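Local coordinates for hypothetical protein Atu0120 (Agrobacterium tumefaciens, PDB 2I6H) that is of unknown function but belongs to the DUF924 family of bacterial proteins and has an all-helical fold without strands, at residues D36-A41 / N55-R60; S82-M87 / V133-P138; L89-P94 / A106-A111. One frame throughout, in Å; residues are numbered along the deposited sequence. Where two conformers were deposited one is given.

Contact 1 (D36-A41 / N55-R60)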
ATOM      1  N   ASP A  36       7.593 -16.033 -13.458  1.00 11.72           N
ATOM      2  CA  ASP A  36       6.485 -16.980 -13.154  1.00 12.03           C
ATOM      3  C   ASP A  36       6.326 -17.211 -11.635  1.00 11.59           C
ATOM      4  O   ASP A  36       5.227 -17.214 -11.094  1.00 10.84           O
ATOM      5  CB  ASP A  36       6.753 -18.319 -13.836  1.00 12.58           C
ATOM      6  CG  ASP A  36       6.404 -18.312 -15.305  1.00 17.98           C
ATOM      7  OD1 ASP A  36       5.843 -17.297 -15.786  1.00 22.39           O
ATOM      8  OD2 ASP A  36       6.693 -19.327 -15.965  1.00 21.92           O
ATOM      9  N   PHE A  37       7.445 -17.464 -10.969  1.00 11.00           N
ATOM     10  CA  PHE A  37       7.462 -17.624  -9.509  1.00 10.28           C
ATOM     11  C   PHE A  37       6.853 -16.380  -8.801  1.00 10.82           C
ATOM     12  O   PHE A  37       6.034 -16.504  -7.887  1.00 10.03           O
ATOM     13  CB  PHE A  37       8.914 -17.833  -9.066  1.00 10.71           C
ATOM     14  CG  PHE A  37       9.136 -17.679  -7.568  1.00  8.31           C
ATOM     15  CD1 PHE A  37       9.023 -18.769  -6.702  1.00 11.22           C
ATOM     16  CD2 PHE A  37       9.502 -16.441  -7.029  1.00  9.45           C
ATOM     17  CE1 PHE A  37       9.247 -18.607  -5.314  1.00 12.37           C
ATOM     18  CE2 PHE A  37       9.716 -16.279  -5.635  1.00 11.42           C
ATOM     19  CZ  PHE A  37       9.591 -17.357  -4.798  1.00 10.92           C
ATOM     20  N   TRP A  38       7.291 -15.198  -9.220  1.00  9.98           N
ATOM     21  CA  TRP A  38       6.798 -13.940  -8.627  1.00 10.92           C
ATOM     22  C   TRP A  38       5.276 -13.783  -8.846  1.00 10.95           C
ATOM     23  O   TRP A  38       4.517 -13.429  -7.890  1.00 11.60           O
ATOM     24  CB  TRP A  38       7.563 -12.770  -9.213  1.00 11.30           C
ATOM     25  CG  TRP A  38       7.527 -11.488  -8.314  1.00 11.39           C
ATOM     26  CD1 TRP A  38       6.880 -10.315  -8.581  1.00 12.27           C
ATOM     27  CD2 TRP A  38       8.145 -11.322  -7.033  1.00 11.95           C
ATOM     28  NE1 TRP A  38       7.061  -9.415  -7.554  1.00 10.83           N
ATOM     29  CE2 TRP A  38       7.845  -9.999  -6.594  1.00 11.60           C
ATOM     30  CE3 TRP A  38       8.939 -12.154  -6.217  1.00 11.88           C
ATOM     31  CZ2 TRP A  38       8.286  -9.495  -5.367  1.00 12.39           C
ATOM     32  CZ3 TRP A  38       9.402 -11.641  -4.999  1.00 13.86           C
ATOM     33  CH2 TRP A  38       9.077 -10.320  -4.592  1.00 13.05           C
ATOM     34  N   LYS A  39       4.827 -14.012 -10.080  1.00 11.15           N
ATOM     35  CA  LYS A  39       3.398 -13.851 -10.404  1.00 11.32           C
ATOM     36  C   LYS A  39       2.551 -14.832  -9.583  1.00 11.89           C
ATOM     37  O   LYS A  39       1.515 -14.472  -9.001  1.00 10.80           O
ATOM     38  CB  LYS A  39       3.184 -14.037 -11.906  1.00 11.62           C
ATOM     39  CG  LYS A  39       3.769 -12.866 -12.774  1.00 12.03           C
ATOM     40  CD  LYS A  39       3.438 -13.198 -14.256  1.00 13.09           C
ATOM     41  CE  LYS A  39       3.973 -12.202 -15.245  1.00 17.49           C
ATOM     42  NZ  LYS A  39       3.867 -12.661 -16.719  1.00 18.88           N
ATOM     43  N   LYS A  40       3.040 -16.063  -9.472  1.00 11.66           N
ATOM     44  CA  LYS A  40       2.313 -17.108  -8.724  1.00 12.62           C
ATOM     45  C   LYS A  40       2.202 -16.755  -7.245  1.00 13.15           C
ATOM     46  O   LYS A  40       1.111 -16.901  -6.655  1.00 13.43           O
ATOM     47  CB  LYS A  40       2.991 -18.450  -8.907  1.00 11.94           C
ATOM     48  CG  LYS A  40       2.163 -19.630  -8.383  1.00 14.87           C
ATOM     49  CD  LYS A  40       2.889 -20.942  -8.736  1.00 18.37           C
ATOM     50  CE  LYS A  40       2.006 -22.148  -8.482  1.00 19.81           C
ATOM     51  NZ  LYS A  40       1.699 -22.326  -7.044  1.00 20.69           N
ATOM     52  N   ALA A  41       3.291 -16.237  -6.660  1.00 12.76           N
ATOM     53  CA  ALA A  41       3.317 -15.824  -5.251  1.00 13.24           C
ATOM     54  C   ALA A  41       2.321 -14.690  -4.984  1.00 13.87           C
ATOM     55  O   ALA A  41       1.530 -14.774  -4.041  1.00 13.55           O
ATOM     56  CB  ALA A  41       4.748 -15.418  -4.823  1.00 13.31           C
ATOM     57  N   ASN A  55      12.370 -18.331   2.505  1.00 10.88           N
ATOM     58  CA  ASN A  55      13.031 -19.643   2.329  0.50 10.87           C
ATOM     59  C   ASN A  55      12.867 -20.140   0.902  1.00 11.01           C
ATOM     60  O   ASN A  55      13.814 -20.629   0.252  1.00 11.19           O
ATOM     61  CB  ASN A  55      12.379 -20.689   3.248  0.50 11.25           C
ATOM     62  CG  ASN A  55      13.112 -20.873   4.558  0.50 14.51           C
ATOM     63  OD1 ASN A  55      13.475 -19.914   5.211  0.50 16.78           O
ATOM     64  ND2 ASN A  55      13.284 -22.126   4.969  0.50 15.94           N
ATOM     65  N   HIS A  56      11.635 -20.065   0.428  1.00  9.49           N
ATOM     66  CA  HIS A  56      11.304 -20.555  -0.864  1.00  9.53           C
ATOM     67  C   HIS A  56      12.066 -19.783  -1.980  1.00  9.74           C
ATOM     68  O   HIS A  56      12.630 -20.383  -2.912  1.00  9.82           O
ATOM     69  CB  HIS A  56       9.769 -20.440  -1.000  1.00  9.66           C
ATOM     70  CG  HIS A  56       9.212 -21.028  -2.251  1.00 10.09           C
ATOM     71  ND1 HIS A  56       7.900 -20.839  -2.631  1.00 13.49           N
ATOM     72  CD2 HIS A  56       9.778 -21.813  -3.208  1.00  9.35           C
ATOM     73  CE1 HIS A  56       7.678 -21.485  -3.766  1.00 11.39           C
ATOM     74  NE2 HIS A  56       8.804 -22.073  -4.143  1.00 13.02           N
ATOM     75  N   PHE A  57      12.048 -18.460  -1.882  1.00  9.70           N
ATOM     76  CA  PHE A  57      12.706 -17.572  -2.854  1.00  9.50           C
ATOM     77  C   PHE A  57      14.205 -17.920  -2.848  1.00  9.81           C
ATOM     78  O   PHE A  57      14.832 -18.076  -3.890  1.00  8.85           O
ATOM     79  CB  PHE A  57      12.442 -16.139  -2.391  1.00  9.07           C
ATOM     80  CG  PHE A  57      12.657 -15.072  -3.430  1.00  9.05           C
ATOM     81  CD1 PHE A  57      13.019 -15.374  -4.753  1.00  8.42           C
ATOM     82  CD2 PHE A  57      12.484 -13.724  -3.057  1.00  9.49           C
ATOM     83  CE1 PHE A  57      13.230 -14.344  -5.699  1.00  8.53           C
ATOM     84  CE2 PHE A  57      12.679 -12.711  -3.985  1.00 10.24           C
ATOM     85  CZ  PHE A  57      13.061 -13.024  -5.310  1.00  9.50           C
ATOM     86  N   HIS A  58      14.765 -18.085  -1.664  1.00 10.49           N
ATOM     87  CA  HIS A  58      16.193 -18.425  -1.559  1.00 11.28           C
ATOM     88  C   HIS A  58      16.528 -19.810  -2.172  1.00 12.39           C
ATOM     89  O   HIS A  58      17.521 -19.947  -2.922  1.00 13.37           O
ATOM     90  CB  HIS A  58      16.620 -18.379  -0.091  1.00 12.00           C
ATOM     91  CG  HIS A  58      18.084 -18.594   0.112  1.00 11.16           C
ATOM     92  ND1 HIS A  58      18.646 -19.851   0.169  1.00 12.63           N
ATOM     93  CD2 HIS A  58      19.109 -17.708   0.241  1.00 12.76           C
ATOM     94  CE1 HIS A  58      19.954 -19.734   0.355  1.00 15.03           C
ATOM     95  NE2 HIS A  58      20.258 -18.443   0.395  1.00 13.65           N
ATOM     96  N   ASP A  59      15.706 -20.823  -1.854  1.00 12.82           N
ATOM     97  CA  ASP A  59      15.893 -22.160  -2.415  0.60 13.53           C
ATOM     98  C   ASP A  59      15.920 -22.138  -3.946  1.00 13.05           C
ATOM     99  O   ASP A  59      16.778 -22.789  -4.567  1.00 14.05           O
ATOM    100  CB  ASP A  59      14.815 -23.122  -1.895  0.60 13.48           C
ATOM    101  CG  ASP A  59      14.983 -24.555  -2.415  0.60 16.74           C
ATOM    102  OD1 ASP A  59      16.112 -25.085  -2.435  0.60 20.51           O
ATOM    103  OD2 ASP A  59      13.958 -25.178  -2.775  0.60 21.52           O
ATOM    104  N   ARG A  60      15.000 -21.400  -4.552  1.00 12.47           N
ATOM    105  CA  ARG A  60      14.904 -21.311  -6.023  1.00 11.58           C
ATOM    106  C   ARG A  60      16.072 -20.506  -6.645  1.00 11.94           C
ATOM    107  O   ARG A  60      16.693 -20.968  -7.615  1.00 10.90           O
ATOM    108  CB  ARG A  60      13.567 -20.668  -6.444  1.00 12.45           C
ATOM    109  CG  ARG A  60      12.304 -21.533  -6.182  1.00 14.91           C
ATOM    110  CD  ARG A  60      12.129 -22.745  -7.091  1.00 17.57           C
ATOM    111  NE  ARG A  60      12.344 -22.521  -8.519  1.00 19.28           N
ATOM    112  CZ  ARG A  60      11.425 -22.178  -9.427  1.00 17.66           C
ATOM    113  NH1 ARG A  60      10.152 -21.969  -9.099  1.00 16.84           N
ATOM    114  NH2 ARG A  60      11.794 -22.052 -10.705  1.00 17.90           N
TER
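An aromatic cluster of Phe37, Trp38, His56 and Phe57 joins the last turns of helix 29-41 to helix 51-69. The two short segments run nearly antiparallel, at 166°, with axes 12.0 Å apart, a separation that large flat side chains are well suited to span. Phe37 is the centrepiece. Its CG lies anti to the backbone N (chi1 166°), which carries the ring across to the other helix. There its edge enters a T-shaped pair with His56: Phe37 CE1 stands over the centre of the imidazole face, 3.6 Å from His56 CE1, with the planes 82° apart. Toward Phe57 the same ring is nearly parallel but slid aside, so the two barely overlap; Phe37 CE2 and Phe57 CD1 are 3.5 Å apart. Phe57 also meets Trp38, whose CZ3 lies 3.6 Å from Phe57 CE2, the planes oblique, neither stacked nor edge-to-face. Phe37 and Trp38 thus meet the same side of Phe57, at different parts of its ring, and Phe57 also makes an edge-to-face pair with Phe93 of helix 80-97. At the exposed margin Arg60, bent at chi2 and chi3, brings NH1 obliquely to 4.2 Å from Phe37 CD1. His56 and Arg60 suit their place as exposed residues that can still lay flat surface against the buried phenyl. With only ring and apolar contacts between the segments, cohesion probably comes from dispersion, the T-shaped pair adding an electrostatic term.

Contact 2 (S82-M87 / V133-P138)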
ATOM      1  N   SER A  82      12.495 -10.163 -18.644  1.00  9.48           N
ATOM      2  CA  SER A  82      13.814 -10.531 -18.126  1.00  9.01           C
ATOM      3  C   SER A  82      14.428  -9.365 -17.336  1.00  9.29           C
ATOM      4  O   SER A  82      15.138  -9.589 -16.346  1.00  9.05           O
ATOM      5  CB  SER A  82      14.764 -11.058 -19.238  1.00  9.37           C
ATOM      6  OG  SER A  82      14.877 -10.126 -20.297  1.00  9.36           O
ATOM      7  N   SER A  83      14.136  -8.127 -17.730  1.00  9.32           N
ATOM      8  CA  SER A  83      14.609  -6.982 -16.924  1.00  9.68           C
ATOM      9  C   SER A  83      13.858  -6.930 -15.588  1.00  9.97           C
ATOM     10  O   SER A  83      14.453  -6.631 -14.570  1.00  8.89           O
ATOM     11  CB  SER A  83      14.449  -5.647 -17.642  1.00  9.96           C
ATOM     12  OG  SER A  83      15.374  -5.533 -18.717  1.00  9.83           O
ATOM     13  N   LEU A  84      12.557  -7.218 -15.622  1.00  9.06           N
ATOM     14  CA  LEU A  84      11.802  -7.401 -14.370  1.00  9.35           C
ATOM     15  C   LEU A  84      12.488  -8.446 -13.462  1.00  9.50           C
ATOM     16  O   LEU A  84      12.628  -8.240 -12.254  1.00 10.04           O
ATOM     17  CB  LEU A  84      10.328  -7.819 -14.672  1.00  7.64           C
ATOM     18  CG  LEU A  84       9.443  -8.170 -13.447  1.00  9.50           C
ATOM     19  CD1 LEU A  84       9.452  -6.994 -12.425  1.00 14.15           C
ATOM     20  CD2 LEU A  84       8.001  -8.540 -13.852  1.00 10.62           C
ATOM     21  N   ALA A  85      12.884  -9.593 -14.032  1.00  9.08           N
ATOM     22  CA  ALA A  85      13.616 -10.606 -13.279  1.00  8.98           C
ATOM     23  C   ALA A  85      14.874 -10.019 -12.612  1.00  9.23           C
ATOM     24  O   ALA A  85      15.172 -10.367 -11.457  1.00  9.18           O
ATOM     25  CB  ALA A  85      13.989 -11.802 -14.170  1.00  8.87           C
ATOM     26  N   LEU A  86      15.623  -9.186 -13.344  1.00  9.82           N
ATOM     27  CA  LEU A  86      16.780  -8.492 -12.741  1.00  8.81           C
ATOM     28  C   LEU A  86      16.376  -7.675 -11.494  1.00  9.34           C
ATOM     29  O   LEU A  86      17.084  -7.716 -10.476  1.00  8.59           O
ATOM     30  CB  LEU A  86      17.479  -7.589 -13.748  1.00  9.13           C
ATOM     31  CG  LEU A  86      18.250  -8.301 -14.872  1.00  8.17           C
ATOM     32  CD1 LEU A  86      18.835  -7.240 -15.812  1.00  9.85           C
ATOM     33  CD2 LEU A  86      19.382  -9.227 -14.279  1.00  7.62           C
HETATM   34  N   MSE A  87      15.264  -6.949 -11.576  1.00  8.30           N
HETATM   35  CA  MSE A  87      14.792  -6.136 -10.451  1.00  9.50           C
HETATM   36  C   MSE A  87      14.511  -7.061  -9.254  1.00  9.58           C
HETATM   37  O   MSE A  87      14.896  -6.772  -8.103  1.00 10.38           O
HETATM   38  CB  MSE A  87      13.473  -5.420 -10.792  1.00 10.38           C
HETATM   39  CG  MSE A  87      13.481  -4.529 -11.966  1.00 10.59           C
HETATM   40 SE   MSE A  87      14.787  -3.032 -11.717  0.90 18.90          SE
HETATM   41  CE  MSE A  87      16.222  -3.773 -12.750  1.00 15.87           C
ATOM     42  N   VAL A 133       5.670  -1.442 -10.551  1.00 10.04           N
ATOM     43  CA  VAL A 133       6.337  -0.868  -9.381  1.00  9.85           C
ATOM     44  C   VAL A 133       7.734  -1.489  -9.103  1.00  9.75           C
ATOM     45  O   VAL A 133       8.594  -0.851  -8.500  1.00 11.25           O
ATOM     46  CB  VAL A 133       5.440  -0.911  -8.117  1.00  8.94           C
ATOM     47  CG1 VAL A 133       5.270  -2.319  -7.639  1.00  8.91           C
ATOM     48  CG2 VAL A 133       6.038   0.042  -7.002  1.00 11.00           C
ATOM     49  N   PHE A 134       7.926  -2.749  -9.504  1.00  9.96           N
ATOM     50  CA  PHE A 134       9.260  -3.379  -9.291  1.00 10.13           C
ATOM     51  C   PHE A 134      10.439  -2.733 -10.031  1.00 10.74           C
ATOM     52  O   PHE A 134      11.604  -2.885  -9.603  1.00 11.09           O
ATOM     53  CB  PHE A 134       9.150  -4.904  -9.429  1.00 10.76           C
ATOM     54  CG  PHE A 134       8.152  -5.454  -8.461  1.00  8.66           C
ATOM     55  CD1 PHE A 134       8.484  -5.497  -7.103  1.00  8.76           C
ATOM     56  CD2 PHE A 134       6.830  -5.762  -8.857  1.00 10.49           C
ATOM     57  CE1 PHE A 134       7.567  -5.913  -6.132  1.00 10.30           C
ATOM     58  CE2 PHE A 134       5.864  -6.185  -7.869  1.00 10.21           C
ATOM     59  CZ  PHE A 134       6.254  -6.254  -6.513  1.00 11.41           C
ATOM     60  N   PHE A 135      10.148  -2.011 -11.130  1.00 10.28           N
ATOM     61  CA  PHE A 135      11.149  -1.190 -11.807  1.00 10.50           C
ATOM     62  C   PHE A 135      11.408   0.131 -11.046  1.00 10.55           C
ATOM     63  O   PHE A 135      12.395   0.812 -11.317  1.00 10.97           O
ATOM     64  CB  PHE A 135      10.690  -0.852 -13.253  1.00 10.77           C
ATOM     65  CG  PHE A 135      10.716  -2.021 -14.171  1.00 11.87           C
ATOM     66  CD1 PHE A 135      11.926  -2.468 -14.725  1.00 13.09           C
ATOM     67  CD2 PHE A 135       9.545  -2.714 -14.473  1.00 12.15           C
ATOM     68  CE1 PHE A 135      11.969  -3.606 -15.600  1.00 11.05           C
ATOM     69  CE2 PHE A 135       9.560  -3.824 -15.368  1.00 13.06           C
ATOM     70  CZ  PHE A 135      10.798  -4.278 -15.923  1.00 12.51           C
ATOM     71  N   TYR A 136      10.526   0.501 -10.116  1.00 10.42           N
ATOM     72  CA  TYR A 136      10.606   1.837  -9.458  1.00  9.65           C
ATOM     73  C   TYR A 136      11.160   1.737  -8.040  1.00 10.66           C
ATOM     74  O   TYR A 136      11.763   2.683  -7.505  1.00  9.85           O
ATOM     75  CB  TYR A 136       9.206   2.484  -9.436  1.00 10.67           C
ATOM     76  CG  TYR A 136       8.537   2.558 -10.808  1.00  9.86           C
ATOM     77  CD1 TYR A 136       9.298   2.562 -12.007  1.00 10.18           C
ATOM     78  CD2 TYR A 136       7.140   2.673 -10.894  1.00  9.91           C
ATOM     79  CE1 TYR A 136       8.630   2.652 -13.264  1.00 11.35           C
ATOM     80  CE2 TYR A 136       6.477   2.759 -12.128  1.00 12.19           C
ATOM     81  CZ  TYR A 136       7.229   2.755 -13.295  1.00 11.12           C
ATOM     82  OH  TYR A 136       6.577   2.843 -14.518  1.00 11.28           O
ATOM     83  N   LEU A 137      10.938   0.574  -7.415  1.00 10.26           N
ATOM     84  CA  LEU A 137      11.384   0.373  -6.041  1.00 10.88           C
ATOM     85  C   LEU A 137      12.897   0.638  -5.833  1.00 11.14           C
ATOM     86  O   LEU A 137      13.268   1.150  -4.765  1.00 11.50           O
ATOM     87  CB  LEU A 137      10.963  -1.019  -5.504  1.00 10.48           C
ATOM     88  CG  LEU A 137       9.433  -1.165  -5.317  1.00 11.31           C
ATOM     89  CD1 LEU A 137       9.117  -2.607  -4.934  1.00 13.83           C
ATOM     90  CD2 LEU A 137       8.975  -0.217  -4.204  1.00 15.07           C
ATOM     91  N   PRO A 138      13.771   0.270  -6.811  1.00 11.22           N
ATOM     92  CA  PRO A 138      15.201   0.605  -6.620  1.00 11.67           C
ATOM     93  C   PRO A 138      15.402   2.118  -6.369  1.00 12.01           C
ATOM     94  O   PRO A 138      16.295   2.496  -5.616  1.00 11.74           O
ATOM     95  CB  PRO A 138      15.871   0.117  -7.920  1.00 11.96           C
ATOM     96  CG  PRO A 138      15.012  -1.044  -8.344  1.00 12.45           C
ATOM     97  CD  PRO A 138      13.571  -0.504  -8.050  1.00 10.99           C
TER
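The ring of Phe135 is the main bump of this contact, pressed into a shallow hollow on helix 80-97 bounded by Ser83, Leu84 and Met87. Its tip goes deepest: Phe135 CZ lies 3.4 Å from Leu84 N and 3.8 Å from Leu84 CB. A small residue suits the wall beside it, since Ser83 CB meets the ring edge in its plane, 3.8 Å from Phe135 CE1, while the Ser83 hydroxyl hydrogen-bonds back to Gly79 O and Trp76 O. On the next turn Met87, present as selenomethionine, forms the other wall, with CG 3.8 Å from Phe135 CD1. This is where the winding connection between helices 129-132 and 137-140 lies against the long helix 80-97, close to the middle of the all-helical fold. Met87 bends at both chi2 and chi3 and packs against the connection: Met87 CB and CG both lie 3.4 Å from Phe134 O, and its selenium makes an oblique Met-aromatic contact with the Phe135 ring and touches Pro138 CG at 3.9 Å. An unbranched methionine chain can bend to follow these surfaces. Phe134 offers CB to Leu84 CD1, 3.7 Å away, and its ring turns off to meet Trp38 and Trp46 edge-to-face.

Contact 3 (L89-P94 / A106-A111)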
ATOM      1  N   LEU A  89      15.687 -10.052  -8.659  1.00  9.98           N
ATOM      2  CA  LEU A  89      16.934 -10.600  -8.086  1.00  9.68           C
ATOM      3  C   LEU A  89      17.796  -9.591  -7.302  1.00 10.36           C
ATOM      4  O   LEU A  89      18.462  -9.966  -6.310  1.00 11.06           O
ATOM      5  CB  LEU A  89      17.784 -11.153  -9.211  1.00 10.36           C
ATOM      6  CG  LEU A  89      17.210 -12.407  -9.890  1.00  8.75           C
ATOM      7  CD1 LEU A  89      18.122 -12.754 -11.048  1.00 12.19           C
ATOM      8  CD2 LEU A  89      17.137 -13.603  -8.850  1.00  8.23           C
ATOM      9  N   LEU A  90      17.815  -8.329  -7.755  1.00  9.54           N
ATOM     10  CA  LEU A  90      18.803  -7.364  -7.234  1.00  9.73           C
ATOM     11  C   LEU A  90      18.243  -6.351  -6.239  1.00  9.02           C
ATOM     12  O   LEU A  90      19.008  -5.777  -5.443  1.00  9.17           O
ATOM     13  CB  LEU A  90      19.538  -6.645  -8.363  1.00  9.42           C
ATOM     14  CG  LEU A  90      20.368  -7.584  -9.256  1.00 10.95           C
ATOM     15  CD1 LEU A  90      20.849  -6.826 -10.452  1.00 12.22           C
ATOM     16  CD2 LEU A  90      21.559  -8.212  -8.451  1.00 10.59           C
ATOM     17  N   ASP A  91      16.920  -6.183  -6.250  1.00  8.17           N
ATOM     18  CA  ASP A  91      16.225  -5.296  -5.331  1.00  9.63           C
ATOM     19  C   ASP A  91      15.345  -6.053  -4.327  1.00 10.44           C
ATOM     20  O   ASP A  91      15.334  -5.712  -3.138  1.00 10.48           O
ATOM     21  CB  ASP A  91      15.373  -4.271  -6.127  1.00 10.32           C
ATOM     22  CG  ASP A  91      14.636  -3.284  -5.196  1.00 11.68           C
ATOM     23  OD1 ASP A  91      15.284  -2.335  -4.669  1.00 11.60           O
ATOM     24  OD2 ASP A  91      13.419  -3.501  -4.978  1.00 10.26           O
ATOM     25  N   GLN A  92      14.593  -7.046  -4.803  1.00  9.89           N
ATOM     26  CA  GLN A  92      13.697  -7.784  -3.900  1.00 10.54           C
ATOM     27  C   GLN A  92      14.365  -8.921  -3.125  1.00  9.65           C
ATOM     28  O   GLN A  92      14.290  -8.972  -1.875  1.00  9.83           O
ATOM     29  CB  GLN A  92      12.480  -8.307  -4.664  1.00  9.47           C
ATOM     30  CG  GLN A  92      11.592  -7.190  -5.171  1.00  9.52           C
ATOM     31  CD  GLN A  92      10.954  -6.455  -4.031  1.00 11.39           C
ATOM     32  OE1 GLN A  92      10.090  -6.996  -3.353  1.00 11.03           O
ATOM     33  NE2 GLN A  92      11.404  -5.198  -3.785  1.00 11.81           N
ATOM     34  N   PHE A  93      15.024  -9.806  -3.862  1.00  9.50           N
ATOM     35  CA  PHE A  93      15.718 -10.971  -3.254  1.00 10.29           C
ATOM     36  C   PHE A  93      16.536 -10.632  -1.977  1.00 10.34           C
ATOM     37  O   PHE A  93      16.373 -11.305  -0.944  1.00 11.20           O
ATOM     38  CB  PHE A  93      16.587 -11.689  -4.309  1.00 10.22           C
ATOM     39  CG  PHE A  93      17.227 -12.954  -3.798  1.00 10.53           C
ATOM     40  CD1 PHE A  93      16.617 -14.219  -4.056  1.00 12.58           C
ATOM     41  CD2 PHE A  93      18.418 -12.913  -3.047  1.00  9.91           C
ATOM     42  CE1 PHE A  93      17.205 -15.416  -3.577  1.00 10.93           C
ATOM     43  CE2 PHE A  93      19.014 -14.101  -2.571  1.00 10.04           C
ATOM     44  CZ  PHE A  93      18.403 -15.372  -2.832  1.00 10.84           C
ATOM     45  N   PRO A  94      17.396  -9.588  -2.014  1.00 11.10           N
ATOM     46  CA  PRO A  94      18.205  -9.264  -0.821  1.00 11.23           C
ATOM     47  C   PRO A  94      17.352  -8.887   0.385  1.00 10.33           C
ATOM     48  O   PRO A  94      17.703  -9.224   1.522  1.00 10.53           O
ATOM     49  CB  PRO A  94      19.020  -8.023  -1.262  1.00 11.30           C
ATOM     50  CG  PRO A  94      19.034  -8.064  -2.740  1.00 12.27           C
ATOM     51  CD  PRO A  94      17.686  -8.661  -3.125  1.00 10.83           C
ATOM     52  N   ALA A 106      23.620  -4.518  -0.660  1.00 10.72           N
ATOM     53  CA  ALA A 106      24.863  -4.627  -1.437  1.00 12.50           C
ATOM     54  C   ALA A 106      24.683  -4.481  -2.951  1.00 12.44           C
ATOM     55  O   ALA A 106      25.570  -3.953  -3.624  1.00 11.32           O
ATOM     56  CB  ALA A 106      25.608  -5.962  -1.111  1.00 13.38           C
ATOM     57  N   THR A 107      23.533  -4.909  -3.474  1.00  9.96           N
ATOM     58  CA  THR A 107      23.307  -4.844  -4.948  1.00 10.41           C
ATOM     59  C   THR A 107      22.347  -3.717  -5.323  1.00  9.73           C
ATOM     60  O   THR A 107      21.822  -3.681  -6.469  1.00  9.84           O
ATOM     61  CB  THR A 107      22.772  -6.207  -5.522  1.00 10.76           C
ATOM     62  OG1 THR A 107      21.583  -6.667  -4.821  1.00  9.11           O
ATOM     63  CG2 THR A 107      23.842  -7.281  -5.425  1.00 11.75           C
ATOM     64  N   ASP A 108      22.072  -2.822  -4.368  1.00  9.12           N
ATOM     65  CA  ASP A 108      21.124  -1.727  -4.660  1.00  9.95           C
ATOM     66  C   ASP A 108      21.657  -0.792  -5.769  1.00 10.32           C
ATOM     67  O   ASP A 108      20.879  -0.413  -6.661  1.00  9.91           O
ATOM     68  CB  ASP A 108      20.742  -0.937  -3.421  1.00 10.57           C
ATOM     69  CG  ASP A 108      19.736  -1.691  -2.519  1.00 10.37           C
ATOM     70  OD1 ASP A 108      19.190  -2.744  -2.924  1.00 12.21           O
ATOM     71  OD2 ASP A 108      19.453  -1.197  -1.398  1.00 13.58           O
ATOM     72  N   PRO A 109      22.940  -0.381  -5.697  1.00 10.47           N
ATOM     73  CA  PRO A 109      23.452   0.474  -6.793  1.00 10.38           C
ATOM     74  C   PRO A 109      23.312  -0.216  -8.166  1.00 10.24           C
ATOM     75  O   PRO A 109      22.939   0.437  -9.170  1.00 10.06           O
ATOM     76  CB  PRO A 109      24.942   0.679  -6.429  1.00 11.51           C
ATOM     77  CG  PRO A 109      24.939   0.593  -4.931  1.00 12.19           C
ATOM     78  CD  PRO A 109      23.949  -0.544  -4.612  1.00 11.11           C
ATOM     79  N   LEU A 110      23.567  -1.522  -8.218  1.00  9.14           N
ATOM     80  CA  LEU A 110      23.392  -2.268  -9.473  1.00  8.92           C
ATOM     81  C   LEU A 110      21.926  -2.307  -9.913  1.00  8.85           C
ATOM     82  O   LEU A 110      21.622  -2.132 -11.107  1.00  8.63           O
ATOM     83  CB  LEU A 110      23.929  -3.702  -9.344  1.00  8.65           C
ATOM     84  CG  LEU A 110      23.978  -4.555 -10.617  1.00  9.82           C
ATOM     85  CD1 LEU A 110      24.723  -3.811 -11.786  1.00 12.37           C
ATOM     86  CD2 LEU A 110      24.576  -5.985 -10.318  1.00  9.28           C
ATOM     87  N   ALA A 111      21.029  -2.561  -8.968  1.00  8.95           N
ATOM     88  CA  ALA A 111      19.577  -2.575  -9.273  1.00  9.39           C
ATOM     89  C   ALA A 111      19.130  -1.239  -9.869  1.00  9.45           C
ATOM     90  O   ALA A 111      18.394  -1.226 -10.869  1.00 11.67           O
ATOM     91  CB  ALA A 111      18.778  -2.907  -8.048  1.00  8.86           C
TER
HETATM   92  O   HOH W   1      17.751  -1.538  -5.085  1.00 15.66           O
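Leu90 and Thr107 cross at about a right angle, and a hydrogen bond and an apolar contact join them. Thr107 OG1 donates to Leu90 O over 2.8 Å, approaching in the carbonyl plane on a lone pair, with a C=O...donor angle of 124°. The bond makes sense in a helix that is disturbed here: it has a wider pi-type turn at 89-92 and is kinked at Pro94, which has no N-H to offer the turn before. The threonine hydroxyl thus gives a donor to the carbonyl that an undisturbed helix would bond to residue 94, and Pro94 CG packs 3.6 Å from the same OG1. With chi1 at 54°, Thr107 points OG1 to Leu90 O, while its CG2, anti to the carbonyl carbon, lies 3.9 Å from Leu90 CD2. Thr107 CB meets that CD2 at 3.8 Å. The other branch of Leu90, CD1, runs obliquely against Leu110 CD2, also 3.8 Å away. Where Leu90 CB meets Ala111 CB (3.8 Å) the backbones come close, CA to CA 5.3 Å, a spacing that alanine's small methyl suits. Beside the apolar patch Asp91 and Asp108 face each other across a water, which donates to Asp91 OD1 at 2.6 Å and only weakly to Asp108 OD1. Arg95, salt-bridged to Asp108 OD2, probably offsets that charge, while Asp91 is held by His141 ND1, the water and Gln92 NE2. The contact joins helix 80-97 to the start of helix 108-120, with helix 51-69 touching Leu90 and Thr107, and helix 137-140 packing on Asp91.

How the contacts relate
Contacts 2 and 3 share helix 80-97, their centres 9 Å apart; contact 1 lies about 15 and 16 Å from them, centre to centre, nearer the periphery. Along the chain contact 1 closes first, and contact 3 is then nested inside the longer loop closed by contact 2. Helix 80-97 is thus gripped at successive levels by helix 108-120 and the connection leading to helix 137-140, while helices 29-41 and 51-69 reach it partly through aromatic rings. Trp38 of contact 1 packs on Gln92 of contact 3, and Met87 of contact 2 on Ala111. The three patches adjoin around helix 80-97, consistent with a single packed core.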